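Local coordinates for L-lysine 6-oxidase (Marinomonas mediterranea, PDB 3WEU), which oxidises the epsilon-amino group of L-lysine with a cysteine tryptophylquinone cofactor, releasing ammonium and the hydrogen peroxide that gives it antibacterial activity, at residues A[449-457]-A[501-512]; A[533-544]-A[556-567]. One frame throughout, in Å; residues are numbered along the deposited sequence.

In the fold
Contact 1 (449-457 with 501-512) is buried near the centre of the chain. Contact 2 (533-544 with 556-567) lies on the surface, far out on an arm, and follows contact 1 in the sequence. Their centres are about 46 Å apart and their nearest atoms about 20 Å apart, and they share no strand or helix. Contact 1 joins two stretches that are mostly loop. No direct hydrogen bond links them; side-chain packing and two bridging waters do. Contact 2 is a two-stranded antiparallel hairpin held by regular backbone hydrogen bonds, with mostly polar side chains. Contact 1 belongs to one subunit, whereas contact 2 reaches the second.

Contact 1: residues A[449-457]-A[501-512]; sequences PGIEMTWSL and LTKRMACPWQAD
Met-505 inserts its bent side chain under the 450-454 backbone. Its CE lies 3.3 Å from Ile-451 O, and its SD lies 3.6 Å from Thr-454 N. Turns at chi2 (-47°) and chi3 (-78°) fold the methyl back to this place, where Pro-449 CB also meets it. The Pro-449 ring meets Asp-512 from the opposite direction; Pro-449 CG is 3.2 Å from Asp-512 OD1. Arg-504 instead runs extended from CG to NE and crosses Thr-454 at about a right angle; Thr-454 CG2 is 3.5 Å from Arg-504 CB. Farther out, Arg-504 CD lies over one face of the Trp-455 ring. The ring and guanidinium planes are 67° apart, and Ser-456 CB lies over one guanidinium face, toward its rim. Salt bridges to Glu-489 and Asp-488 hold the charged end.

These are two mainly loop segments of the C-terminal family region. A type I turn, Thr-502 to Met-505, carries Arg-504 and Met-505, and helix 510-515 brings Asp-512. Leu-501 meets Met-453 and Leu-457 and also packs on strand 237-247.

Water joins the polar groups. One molecule donates to Ile-451 O and Asp-512 OD2. The other accepts from Thr-454 N and donates to Ser-456 OG and Leu-501 O. Asp-512 OD2 also receives Ala-506 N at 2.9 Å, from above the carboxylate plane. Thr-454 OG1 donates to Pro-449 O at 2.6 Å, on a lone pair in the carbonyl plane.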
loop_
_atom_site.group_PDB
_atom_site.type_symbol
_atom_site.label_atom_id
_atom_site.label_comp_id
_atom_site.label_asym_id
_atom_site.label_seq_id
_atom_site.Cartn_x
_atom_site.Cartn_y
_atom_site.Cartn_z
ATOM N N PRO A 449 -9.884 10.292 21.991
ATOM C CA PRO A 449 -9.714 10.117 23.403
ATOM C C PRO A 449 -9.341 11.343 24.179
ATOM O O PRO A 449 -9.418 11.357 25.392
ATOM C CB PRO A 449 -8.515 9.153 23.460
ATOM C CG PRO A 449 -7.710 9.410 22.280
ATOM C CD PRO A 449 -8.699 9.836 21.228
ATOM N N GLY A 450 -8.800 12.324 23.487
ATOM C CA GLY A 450 -8.202 13.441 24.152
ATOM C C GLY A 450 -6.816 13.691 23.689
ATOM O O GLY A 450 -6.430 13.192 22.633
ATOM N N ILE A 451 -6.051 14.439 24.477
ATOM C CA ILE A 451 -4.634 14.732 24.088
ATOM C C ILE A 451 -3.722 14.150 25.151
ATOM O O ILE A 451 -3.116 13.108 24.915
ATOM C CB ILE A 451 -4.389 16.234 23.920
ATOM C CG1 ILE A 451 -5.176 16.770 22.714
ATOM C CG2 ILE A 451 -2.914 16.524 23.757
ATOM C CD1 ILE A 451 -4.775 16.210 21.398
ATOM N N GLU A 452 -3.735 14.693 26.363
ATOM C CA GLU A 452 -2.851 14.123 27.379
ATOM C C GLU A 452 -3.373 12.781 28.001
ATOM O O GLU A 452 -2.567 11.861 28.289
ATOM C CB GLU A 452 -2.526 15.116 28.456
ATOM C CG GLU A 452 -1.776 16.382 27.902
ATOM C CD GLU A 452 -2.717 17.484 27.385
ATOM O OE1 GLU A 452 -3.991 17.321 27.429
ATOM O OE2 GLU A 452 -2.168 18.521 26.915
ATOM N N MET A 453 -4.670 12.789 28.300
ATOM C CA MET A 453 -5.322 11.806 29.113
ATOM C C MET A 453 -6.740 11.653 28.624
ATOM O O MET A 453 -7.244 12.521 27.895
ATOM C CB MET A 453 -5.280 12.211 30.555
ATOM C CG MET A 453 -3.892 12.009 31.204
ATOM S SD MET A 453 -3.815 12.861 32.791
ATOM C CE MET A 453 -3.178 14.438 32.292
ATOM N N THR A 454 -7.398 10.558 29.019
ATOM C CA THR A 454 -8.769 10.354 28.557
ATOM C C THR A 454 -9.689 10.120 29.764
ATOM O O THR A 454 -9.344 10.459 30.899
ATOM C CB THR A 454 -8.865 9.300 27.479
ATOM O OG1 THR A 454 -10.150 9.302 26.840
ATOM C CG2 THR A 454 -8.542 7.911 28.042
ATOM N N TRP A 455 -10.839 9.498 29.511
ATOM C CA TRP A 455 -11.973 9.582 30.413
ATOM C C TRP A 455 -11.854 8.752 31.658
ATOM O O TRP A 455 -12.709 8.860 32.555
ATOM C CB TRP A 455 -13.310 9.318 29.669
ATOM C CG TRP A 455 -13.238 8.293 28.619
ATOM C CD1 TRP A 455 -13.490 8.466 27.306
ATOM C CD2 TRP A 455 -12.988 6.893 28.803
ATOM N NE1 TRP A 455 -13.366 7.283 26.639
ATOM C CE2 TRP A 455 -13.118 6.283 27.536
ATOM C CE3 TRP A 455 -12.751 6.081 29.925
ATOM C CZ2 TRP A 455 -12.877 4.896 27.315
ATOM C CZ3 TRP A 455 -12.567 4.670 29.713
ATOM C CH2 TRP A 455 -12.597 4.117 28.395
ATOM N N SER A 456 -10.744 8.023 31.801
ATOM C CA SER A 456 -10.488 7.444 33.127
ATOM C C SER A 456 -10.314 8.498 34.171
ATOM O O SER A 456 -10.564 8.274 35.344
ATOM C CB SER A 456 -9.276 6.489 33.056
ATOM O OG SER A 456 -8.088 7.132 32.630
ATOM N N LEU A 457 -9.851 9.690 33.785
ATOM C CA LEU A 457 -9.692 10.730 34.773
ATOM C C LEU A 457 -10.963 11.283 35.339
ATOM O O LEU A 457 -10.951 12.040 36.341
ATOM C CB LEU A 457 -8.883 11.882 34.190
ATOM C CG LEU A 457 -7.360 11.789 34.137
ATOM C CD1 LEU A 457 -6.833 12.001 35.509
ATOM C CD2 LEU A 457 -6.834 10.510 33.540
ATOM N N LEU A 501 -2.472 6.255 33.330
ATOM C CA LEU A 501 -3.138 7.489 32.903
ATOM C C LEU A 501 -3.015 7.772 31.413
ATOM O O LEU A 501 -3.858 8.489 30.864
ATOM C CB LEU A 501 -2.707 8.695 33.738
ATOM C CG LEU A 501 -3.503 8.888 35.018
ATOM C CD1 LEU A 501 -3.535 7.704 35.871
ATOM C CD2 LEU A 501 -2.998 10.077 35.804
ATOM N N THR A 502 -2.026 7.191 30.721
ATOM C CA THR A 502 -1.846 7.470 29.287
ATOM C C THR A 502 -2.103 6.274 28.382
ATOM O O THR A 502 -2.057 6.368 27.169
ATOM C CB THR A 502 -0.447 8.049 28.982
ATOM O OG1 THR A 502 0.592 7.138 29.396
ATOM C CG2 THR A 502 -0.299 9.466 29.702
ATOM N N LYS A 503 -2.381 5.109 28.935
ATOM C CA LYS A 503 -2.351 3.929 28.085
ATOM C C LYS A 503 -3.451 3.873 27.065
ATOM O O LYS A 503 -3.297 3.208 26.019
ATOM C CB LYS A 503 -2.396 2.660 28.935
ATOM C CG LYS A 503 -3.664 2.478 29.699
ATOM C CD LYS A 503 -3.505 1.431 30.782
ATOM C CE LYS A 503 -4.743 1.354 31.682
ATOM N NZ LYS A 503 -4.700 0.167 32.620
ATOM N N ARG A 504 -4.561 4.515 27.346
ATOM C CA ARG A 504 -5.707 4.480 26.437
ATOM C C ARG A 504 -5.536 5.304 25.173
ATOM O O ARG A 504 -6.252 5.116 24.179
ATOM C CB ARG A 504 -6.962 4.957 27.179
ATOM C CG ARG A 504 -7.435 3.920 28.172
ATOM C CD ARG A 504 -8.542 4.514 28.999
ATOM N NE ARG A 504 -9.140 3.549 29.930
ATOM C CZ ARG A 504 -8.590 3.195 31.077
ATOM N NH1 ARG A 504 -7.383 3.697 31.429
ATOM N NH2 ARG A 504 -9.210 2.310 31.855
ATOM N N MET A 505 -4.580 6.238 25.193
ATOM C CA MET A 505 -4.407 7.191 24.117
ATOM C C MET A 505 -3.836 6.484 22.894
ATOM O O MET A 505 -3.396 5.324 22.975
ATOM C CB MET A 505 -3.457 8.330 24.522
ATOM C CG MET A 505 -3.715 8.976 25.870
ATOM S SD MET A 505 -5.446 9.390 26.169
ATOM C CE MET A 505 -5.526 10.873 25.192
ATOM N N ALA A 506 -3.825 7.182 21.760
ATOM C CA ALA A 506 -3.329 6.549 20.552
ATOM C C ALA A 506 -1.876 6.150 20.698
ATOM O O ALA A 506 -1.061 6.788 21.386
ATOM C CB ALA A 506 -3.503 7.437 19.332
ATOM N N CYS A 507 -1.569 5.054 20.030
ATOM C CA CYS A 507 -0.222 4.471 19.994
ATOM C C CYS A 507 0.218 4.328 18.562
ATOM O O CYS A 507 -0.218 3.373 17.849
ATOM C CB CYS A 507 -0.267 3.125 20.687
ATOM S SG CYS A 507 1.405 2.470 20.889
ATOM N N PRO A 508 1.051 5.285 18.059
ATOM C CA PRO A 508 1.654 6.426 18.721
ATOM C C PRO A 508 0.727 7.664 18.771
ATOM O O PRO A 508 -0.215 7.771 17.995
ATOM C CB PRO A 508 2.847 6.740 17.849
ATOM C CG PRO A 508 2.346 6.440 16.503
ATOM C CD PRO A 508 1.424 5.251 16.645
ATOM N N TRP A 509 1.052 8.585 19.685
ATOM C CA TRP A 509 0.236 9.799 19.953
ATOM C C TRP A 509 0.050 10.665 18.749
ATOM O O TRP A 509 -0.979 11.333 18.611
ATOM C CB TRP A 509 0.839 10.636 21.049
ATOM C CG TRP A 509 2.162 11.242 20.711
ATOM C CD1 TRP A 509 3.375 10.725 20.978
ATOM C CD2 TRP A 509 2.381 12.498 20.078
ATOM N NE1 TRP A 509 4.361 11.560 20.528
ATOM C CE2 TRP A 509 3.773 12.651 19.932
ATOM C CE3 TRP A 509 1.536 13.497 19.598
ATOM C CZ2 TRP A 509 4.335 13.798 19.434
ATOM C CZ3 TRP A 509 2.102 14.600 19.025
ATOM C CH2 TRP A 509 3.484 14.749 18.955
ATOM N N GLN A 510 1.001 10.636 17.843
ATOM C CA GLN A 510 0.895 11.493 16.622
ATOM C C GLN A 510 -0.379 11.169 15.825
ATOM O O GLN A 510 -0.830 11.994 15.066
ATOM C CB GLN A 510 2.137 11.416 15.753
ATOM C CG GLN A 510 3.405 11.986 16.333
ATOM C CD GLN A 510 4.235 10.961 17.130
ATOM O OE1 GLN A 510 3.744 9.876 17.526
ATOM N NE2 GLN A 510 5.495 11.284 17.336
ATOM N N ALA A 511 -1.014 9.993 16.035
ATOM C CA ALA A 511 -2.366 9.761 15.485
ATOM C C ALA A 511 -3.419 10.630 16.147
ATOM O O ALA A 511 -4.286 11.130 15.488
ATOM C CB ALA A 511 -2.774 8.295 15.650
ATOM N N ASP A 512 -3.395 10.770 17.468
ATOM C CA ASP A 512 -4.379 11.641 18.128
ATOM C C ASP A 512 -4.172 13.054 17.555
ATOM O O ASP A 512 -5.147 13.728 17.270
ATOM C CB ASP A 512 -4.280 11.635 19.647
ATOM C CG ASP A 512 -4.794 10.353 20.275
ATOM O OD1 ASP A 512 -5.783 9.768 19.703
ATOM O OD2 ASP A 512 -4.267 10.003 21.374
HETATM O O HOH W 1 -2.339 11.429 22.687
HETATM O O HOH W 2 -6.460 8.279 30.615
#

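Contact 2: residues A[533-544]-A[556-567]; sequences QTETVTSRTHYE and DQSSVSATKNVD
His-542 meets Asp-556 at the edge of its imidazole, near the ring plane. His-542 NE2 donates a weak hydrogen bond to Asp-556 OD2 at 3.0 Å, bent to 128°. The ring and carboxylate planes are 84° apart. CG of His-542 is anti to the backbone N (chi1 174°), which carries the ring toward Asp-556. Ser-558 CB is also at the ring edge, as is Glu-544 CD from the histidine's own segment. The Glu-544 and Asp-556 side chains lie side by side, pointing the same way, with Glu-544 OE1 4.5 Å from Asp-556 OD2. A protonated His-542 would probably ease the repulsion between these like charges. The Tyr-543 ring has Gln-557 O at its edge.

Inward from this end the two strands form a long antiparallel beta hairpin arm. Hydrogen-bonded pairs from Gln-533 with Asp-567 to Tyr-543 with Gln-557 each make two backbone bonds. Ser-539 N to Ser-561 O is nearly straight, at 2.8 Å. One face includes Thr-534, Thr-536, Thr-538, Val-560, Ala-562, Lys-564 and Val-566. Here Thr-538 CG2 meets Val-560 CG1 at 3.9 Å. On the other face Val-537 and Thr-563 point the same way; Val-537 CB is 3.7 Å from Thr-563 OG1. A water there bridges Thr-563 OG1 and Glu-535 O.

The hairpin is a two-stranded sheet of its own within the chain; the contact's centre lies about 46 Å from the centre of the chain. The second subunit lies against the sheet face that carries Tyr-543, Gln-557, Ser-559 and Ser-561. Thr-596, Leu-600 and His-601, all on helix 596-602 of that subunit, pack on Gln-557, Tyr-543 and Ser-559. Lys-564 also makes backbone hydrogen bonds to it.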
loop_
_atom_site.group_PDB
_atom_site.type_symbol
_atom_site.label_atom_id
_atom_site.label_comp_id
_atom_site.label_asym_id
_atom_site.label_seq_id
_atom_site.Cartn_x
_atom_site.Cartn_y
_atom_site.Cartn_z
ATOM N N GLN A 533 -22.969 5.174 2.440
ATOM C CA GLN A 533 -23.525 6.028 1.480
ATOM C C GLN A 533 -23.266 5.442 0.096
ATOM O O GLN A 533 -22.117 5.045 -0.212
ATOM C CB GLN A 533 -22.928 7.388 1.605
ATOM C CG GLN A 533 -23.425 8.415 0.606
ATOM C CD GLN A 533 -22.801 9.770 0.832
ATOM O OE1 GLN A 533 -23.246 10.612 1.661
ATOM N NE2 GLN A 533 -21.746 10.005 0.075
ATOM N N THR A 534 -24.312 5.407 -0.716
ATOM C CA THR A 534 -24.195 4.919 -2.096
ATOM C C THR A 534 -24.568 6.038 -2.972
ATOM O O THR A 534 -25.721 6.564 -2.910
ATOM C CB THR A 534 -25.041 3.664 -2.342
ATOM O OG1 THR A 534 -24.612 2.634 -1.445
ATOM C CG2 THR A 534 -24.909 3.120 -3.802
ATOM N N GLU A 535 -23.616 6.425 -3.831
ATOM C CA GLU A 535 -23.804 7.487 -4.804
ATOM C C GLU A 535 -23.802 6.824 -6.197
ATOM O O GLU A 535 -22.784 6.241 -6.591
ATOM C CB GLU A 535 -22.683 8.524 -4.758
ATOM C CG GLU A 535 -22.992 9.692 -5.700
ATOM C CD GLU A 535 -21.814 10.642 -5.960
ATOM O OE1 GLU A 535 -20.766 10.487 -5.347
ATOM O OE2 GLU A 535 -21.963 11.553 -6.811
ATOM N N THR A 536 -24.940 6.835 -6.866
ATOM C CA THR A 536 -25.085 6.247 -8.226
ATOM C C THR A 536 -25.287 7.369 -9.205
ATOM O O THR A 536 -26.197 8.177 -9.054
ATOM C CB THR A 536 -26.260 5.284 -8.272
ATOM O OG1 THR A 536 -26.071 4.328 -7.216
ATOM C CG2 THR A 536 -26.316 4.524 -9.609
ATOM N N VAL A 537 -24.423 7.453 -10.227
ATOM C CA VAL A 537 -24.522 8.483 -11.220
ATOM C C VAL A 537 -24.793 7.795 -12.548
ATOM O O VAL A 537 -23.977 7.015 -13.006
ATOM C CB VAL A 537 -23.242 9.310 -11.320
ATOM C CG1 VAL A 537 -23.429 10.393 -12.385
ATOM C CG2 VAL A 537 -22.930 10.005 -9.996
ATOM N N THR A 538 -25.975 8.024 -13.106
ATOM C CA THR A 538 -26.382 7.427 -14.358
ATOM C C THR A 538 -26.387 8.512 -15.423
ATOM O O THR A 538 -27.082 9.509 -15.267
ATOM C CB THR A 538 -27.756 6.841 -14.230
ATOM O OG1 THR A 538 -27.719 5.865 -13.200
ATOM C CG2 THR A 538 -28.165 6.165 -15.542
ATOM N N SER A 539 -25.597 8.309 -16.487
ATOM C CA SER A 539 -25.349 9.348 -17.492
ATOM C C SER A 539 -25.679 8.838 -18.887
ATOM O O SER A 539 -25.207 7.781 -19.274
ATOM C CB SER A 539 -23.902 9.752 -17.481
ATOM O OG SER A 539 -23.510 10.308 -16.249
ATOM N N ARG A 540 -26.464 9.605 -19.626
ATOM C CA ARG A 540 -26.728 9.332 -21.034
ATOM C C ARG A 540 -25.963 10.374 -21.838
ATOM O O ARG A 540 -26.147 11.606 -21.637
ATOM C CB ARG A 540 -28.212 9.458 -21.347
ATOM C CG ARG A 540 -28.596 8.884 -22.713
ATOM C CD ARG A 540 -30.053 9.088 -23.077
ATOM N NE ARG A 540 -30.219 10.339 -23.821
ATOM C CZ ARG A 540 -30.424 11.553 -23.289
ATOM N NH1 ARG A 540 -30.516 11.740 -21.970
ATOM N NH2 ARG A 540 -30.543 12.612 -24.100
ATOM N N THR A 541 -25.124 9.885 -22.748
ATOM C CA THR A 541 -24.385 10.741 -23.645
ATOM C C THR A 541 -25.073 10.668 -25.006
ATOM O O THR A 541 -25.337 9.588 -25.536
ATOM C CB THR A 541 -22.961 10.286 -23.785
ATOM O OG1 THR A 541 -22.345 10.309 -22.509
ATOM C CG2 THR A 541 -22.218 11.213 -24.731
ATOM N N HIS A 542 -25.375 11.816 -25.568
ATOM C CA HIS A 542 -26.055 11.854 -26.785
ATOM C C HIS A 542 -25.180 12.687 -27.723
ATOM O O HIS A 542 -24.760 13.773 -27.381
ATOM C CB HIS A 542 -27.395 12.445 -26.569
ATOM C CG HIS A 542 -28.154 12.659 -27.808
ATOM N ND1 HIS A 542 -28.198 13.877 -28.445
ATOM C CD2 HIS A 542 -28.852 11.804 -28.581
ATOM C CE1 HIS A 542 -28.922 13.759 -29.542
ATOM N NE2 HIS A 542 -29.298 12.509 -29.659
ATOM N N TYR A 543 -24.962 12.187 -28.918
ATOM C CA TYR A 543 -24.172 12.916 -29.919
ATOM C C TYR A 543 -25.046 13.232 -31.105
ATOM O O TYR A 543 -25.773 12.347 -31.592
ATOM C CB TYR A 543 -23.012 12.070 -30.425
ATOM C CG TYR A 543 -21.881 11.849 -29.473
ATOM C CD1 TYR A 543 -20.807 12.712 -29.474
ATOM C CD2 TYR A 543 -21.844 10.752 -28.647
ATOM C CE1 TYR A 543 -19.728 12.501 -28.628
ATOM C CE2 TYR A 543 -20.774 10.526 -27.817
ATOM C CZ TYR A 543 -19.745 11.411 -27.812
ATOM O OH TYR A 543 -18.665 11.222 -27.008
ATOM N N GLU A 544 -24.892 14.452 -31.616
ATOM C CA GLU A 544 -25.545 14.922 -32.831
ATOM C C GLU A 544 -24.524 15.699 -33.627
ATOM O O GLU A 544 -23.753 16.473 -33.070
ATOM C CB GLU A 544 -26.622 15.976 -32.568
ATOM C CG GLU A 544 -27.604 15.686 -31.489
ATOM C CD GLU A 544 -28.402 16.950 -31.188
ATOM O OE1 GLU A 544 -29.144 17.367 -32.103
ATOM O OE2 GLU A 544 -28.160 17.548 -30.093
ATOM N N ASP A 556 -27.921 10.471 -35.075
ATOM C CA ASP A 556 -27.437 10.681 -33.727
ATOM C C ASP A 556 -26.957 9.343 -33.146
ATOM O O ASP A 556 -27.265 8.278 -33.633
ATOM C CB ASP A 556 -28.565 11.181 -32.827
ATOM C CG ASP A 556 -29.088 12.545 -33.210
ATOM O OD1 ASP A 556 -28.575 13.236 -34.143
ATOM O OD2 ASP A 556 -30.036 12.950 -32.527
ATOM N N GLN A 557 -26.177 9.388 -32.088
ATOM C CA GLN A 557 -25.747 8.196 -31.422
ATOM C C GLN A 557 -25.963 8.496 -29.934
ATOM O O GLN A 557 -25.791 9.630 -29.491
ATOM C CB GLN A 557 -24.232 8.007 -31.604
ATOM C CG GLN A 557 -23.766 7.805 -33.039
ATOM C CD GLN A 557 -23.988 6.394 -33.502
ATOM O OE1 GLN A 557 -24.137 5.490 -32.698
ATOM N NE2 GLN A 557 -23.995 6.198 -34.789
ATOM N N SER A 558 -26.252 7.480 -29.159
ATOM C CA SER A 558 -26.297 7.677 -27.717
ATOM C C SER A 558 -25.997 6.409 -26.988
ATOM O O SER A 558 -26.126 5.342 -27.537
ATOM C CB SER A 558 -27.665 8.238 -27.289
ATOM O OG SER A 558 -28.585 7.234 -27.416
ATOM N N SER A 559 -25.498 6.543 -25.770
ATOM C CA SER A 559 -25.258 5.380 -24.896
ATOM C C SER A 559 -25.407 5.849 -23.446
ATOM O O SER A 559 -25.453 7.068 -23.163
ATOM C CB SER A 559 -23.878 4.771 -25.103
ATOM O OG SER A 559 -22.940 5.789 -24.936
ATOM N N VAL A 560 -25.505 4.878 -22.567
ATOM C CA VAL A 560 -25.725 5.135 -21.152
ATOM C C VAL A 560 -24.628 4.402 -20.413
ATOM O O VAL A 560 -24.203 3.326 -20.803
ATOM C CB VAL A 560 -27.109 4.620 -20.686
ATOM C CG1 VAL A 560 -27.318 4.924 -19.181
ATOM C CG2 VAL A 560 -28.227 5.242 -21.512
ATOM N N SER A 561 -24.146 5.019 -19.355
ATOM C CA SER A 561 -23.034 4.577 -18.566
ATOM C C SER A 561 -23.500 4.889 -17.099
ATOM O O SER A 561 -24.339 5.793 -16.911
ATOM C CB SER A 561 -21.863 5.510 -18.891
ATOM O OG SER A 561 -20.650 4.898 -18.584
ATOM N N ALA A 562 -22.961 4.185 -16.110
ATOM C CA ALA A 562 -23.252 4.464 -14.695
ATOM C C ALA A 562 -22.041 4.177 -13.854
ATOM O O ALA A 562 -21.153 3.343 -14.225
ATOM C CB ALA A 562 -24.443 3.685 -14.187
ATOM N N THR A 563 -21.934 4.952 -12.770
ATOM C CA THR A 563 -20.924 4.687 -11.778
ATOM C C THR A 563 -21.668 4.525 -10.439
ATOM O O THR A 563 -22.744 5.134 -10.244
ATOM C CB THR A 563 -19.857 5.774 -11.690
ATOM O OG1 THR A 563 -20.458 6.945 -11.194
ATOM C CG2 THR A 563 -19.191 6.082 -13.073
ATOM N N LYS A 564 -21.122 3.661 -9.605
ATOM C CA LYS A 564 -21.662 3.358 -8.281
ATOM C C LYS A 564 -20.547 3.445 -7.299
ATOM O O LYS A 564 -19.617 2.654 -7.307
ATOM C CB LYS A 564 -22.347 2.020 -8.221
ATOM C CG LYS A 564 -23.286 1.914 -6.995
ATOM C CD LYS A 564 -24.000 0.571 -6.823
ATOM C CE LYS A 564 -22.990 -0.559 -6.907
ATOM N NZ LYS A 564 -23.255 -1.734 -6.040
ATOM N N ASN A 565 -20.577 4.483 -6.478
ATOM C CA ASN A 565 -19.583 4.599 -5.408
ATOM C C ASN A 565 -20.176 4.344 -4.020
ATOM O O ASN A 565 -21.090 5.066 -3.594
ATOM C CB ASN A 565 -18.969 5.982 -5.435
ATOM C CG ASN A 565 -17.493 5.943 -5.116
ATOM O OD1 ASN A 565 -16.708 5.593 -5.993
ATOM N ND2 ASN A 565 -17.104 6.262 -3.870
ATOM N N VAL A 566 -19.671 3.343 -3.329
ATOM C CA VAL A 566 -20.112 3.026 -2.014
ATOM C C VAL A 566 -19.041 3.381 -0.983
ATOM O O VAL A 566 -17.891 3.040 -1.145
ATOM C CB VAL A 566 -20.474 1.547 -1.927
ATOM C CG1 VAL A 566 -21.135 1.251 -0.596
ATOM C CG2 VAL A 566 -21.379 1.175 -3.090
ATOM N N ASP A 567 -19.406 4.158 0.028
ATOM C CA ASP A 567 -18.522 4.389 1.154
ATOM C C ASP A 567 -19.224 3.842 2.337
ATOM O O ASP A 567 -20.372 4.282 2.638
ATOM C CB ASP A 567 -18.271 5.876 1.381
ATOM C CG ASP A 567 -17.576 6.524 0.222
ATOM O OD1 ASP A 567 -16.344 6.434 0.153
ATOM O OD2 ASP A 567 -18.251 7.110 -0.640
HETATM O O HOH W 3 -20.552 7.505 -1.719
HETATM O O HOH W 4 -20.847 7.282 -8.451
#